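Local coordinates for F-actin-capping protein subunit alpha (Dictyostelium discoideum, PDB 4AKR) that caps the fast-growing barbed ends of actin filaments independently of calcium, blocking subunit exchange there without severing the filaments, at residues L33-S36 with E37-N41. Numbering follows the deposited sequence.
Sequences LLPS and ESLLN
Leu-39 reaches back to Pro-35 across a tight bend of the chain. Its CB and CG both lie against the backbone oxygen of Ser-36, CG at 3.3 Å from that O. With CG anti to the carbonyl carbon (chi1 -73°) and the chain extended beyond it, CD1 runs on to the proline ring, closing to 3.3 Å from Pro-35 CG, which is tight for two carbons; the two side chains meet at about a right angle. The same methyl stands 4.2 Å from CD2 of Leu-34.

The bend itself is a type I beta turn from Ser-36 to Leu-39, closed by Leu-39 N donating to Ser-36 O over 2.9 Å. The bond is fairly straight at the hydrogen, 163°, but the donor sits well above the carbonyl plane. The side chains add a second link, Ser-36 OG to Ser-38 OG at 3.0 Å. A second type I turn, Ser-38 to Asn-41, overlaps the first, with Asn-41 N bonding to Ser-38 O, and it carries Leu-40 round to Leu-34. There CD1 of Leu-34 wedges against both methyls of Leu-40, 3.4 Å from its CD2, the side chains again crossing steeply. An alanine in place of Leu-40 would take away both methyls and would probably leave Leu-34 CD1 without its close apolar neighbours in this loop.

Glu-37 turns off the bend, its carboxylate salt-bridged through OE1 to Arg-31 at the end of the preceding helix. Both turns lie in the loop joining helix 23-31 to helix 44-55, and three of its leucines pack on helix 4-16: Leu-34 on Ala-11, Leu-39 and Leu-40 on Val-8.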
loop_
_atom_site.group_PDB
_atom_site.type_symbol
_atom_site.label_atom_id
_atom_site.label_comp_id
_atom_site.label_asym_id
_atom_site.label_seq_id
_atom_site.Cartn_x
_atom_site.Cartn_y
_atom_site.Cartn_z
ATOM N N LEU A 33 -1.305 -17.300 -13.164
ATOM C CA LEU A 33 -2.646 -16.845 -13.484
ATOM C C LEU A 33 -2.814 -16.666 -14.978
ATOM O O LEU A 33 -3.929 -16.512 -15.468
ATOM C CB LEU A 33 -2.939 -15.536 -12.755
ATOM C CG LEU A 33 -2.778 -15.656 -11.234
ATOM C CD1 LEU A 33 -3.036 -14.312 -10.579
ATOM C CD2 LEU A 33 -3.733 -16.717 -10.702
ATOM N N LEU A 34 -1.699 -16.696 -15.700
ATOM C CA LEU A 34 -1.728 -16.547 -17.149
ATOM C C LEU A 34 -2.136 -17.858 -17.820
ATOM O O LEU A 34 -1.503 -18.884 -17.607
ATOM C CB LEU A 34 -0.352 -16.092 -17.652
ATOM C CG LEU A 34 -0.017 -14.656 -17.248
ATOM C CD1 LEU A 34 1.377 -14.270 -17.702
ATOM C CD2 LEU A 34 -1.053 -13.733 -17.859
ATOM N N PRO A 35 -3.202 -17.838 -18.642
ATOM C CA PRO A 35 -3.652 -19.062 -19.320
ATOM C C PRO A 35 -2.559 -19.696 -20.167
ATOM O O PRO A 35 -2.615 -20.881 -20.476
ATOM C CB PRO A 35 -4.840 -18.586 -20.152
ATOM C CG PRO A 35 -4.505 -17.162 -20.437
ATOM C CD PRO A 35 -3.968 -16.671 -19.113
ATOM N N SER A 36 -1.563 -18.895 -20.538
ATOM C CA SER A 36 -0.445 -19.387 -21.328
ATOM C C SER A 36 0.807 -18.553 -21.087
ATOM O O SER A 36 0.807 -17.328 -21.259
ATOM C CB SER A 36 -0.781 -19.371 -22.816
ATOM O OG SER A 36 0.295 -19.907 -23.572
ATOM N N GLU A 37 1.879 -19.241 -20.712
ATOM C CA GLU A 37 3.163 -18.614 -20.427
ATOM C C GLU A 37 3.736 -17.846 -21.620
ATOM O O GLU A 37 4.716 -17.118 -21.480
ATOM C CB GLU A 37 4.162 -19.686 -19.983
ATOM C CG GLU A 37 5.301 -19.164 -19.120
ATOM C CD GLU A 37 4.806 -18.548 -17.824
ATOM O OE1 GLU A 37 4.245 -17.429 -17.871
ATOM O OE2 GLU A 37 4.964 -19.189 -16.759
ATOM N N SER A 38 3.129 -18.002 -22.791
ATOM C CA SER A 38 3.622 -17.320 -23.978
ATOM C C SER A 38 3.001 -15.941 -24.148
ATOM O O SER A 38 3.502 -15.123 -24.916
ATOM C CB SER A 38 3.340 -18.161 -25.224
ATOM O OG SER A 38 1.950 -18.221 -25.487
ATOM N N LEU A 39 1.910 -15.685 -23.430
ATOM C CA LEU A 39 1.225 -14.394 -23.513
ATOM C C LEU A 39 2.136 -13.194 -23.267
ATOM O O LEU A 39 1.972 -12.150 -23.893
ATOM C CB LEU A 39 0.059 -14.347 -22.519
ATOM C CG LEU A 39 -1.178 -15.177 -22.859
ATOM C CD1 LEU A 39 -2.177 -15.121 -21.709
ATOM C CD2 LEU A 39 -1.800 -14.644 -24.139
ATOM N N LEU A 40 3.089 -13.335 -22.351
ATOM C CA LEU A 40 3.994 -12.235 -22.039
ATOM C C LEU A 40 5.402 -12.486 -22.557
ATOM O O LEU A 40 6.376 -11.946 -22.023
ATOM C CB LEU A 40 4.053 -12.011 -20.525
ATOM C CG LEU A 40 2.895 -11.277 -19.849
ATOM C CD1 LEU A 40 1.550 -11.857 -20.287
ATOM C CD2 LEU A 40 3.079 -11.380 -18.336
ATOM N N ASN A 41 5.508 -13.302 -23.600
ATOM C CA ASN A 41 6.804 -13.626 -24.168
ATOM C C ASN A 41 7.257 -12.577 -25.166
ATOM O O ASN A 41 8.105 -12.843 -26.006
ATOM C CB ASN A 41 6.751 -15.002 -24.833
ATOM C CG ASN A 41 7.719 -15.989 -24.200
ATOM O OD1 ASN A 41 7.843 -16.056 -22.971
ATOM N ND2 ASN A 41 8.407 -16.766 -25.036
#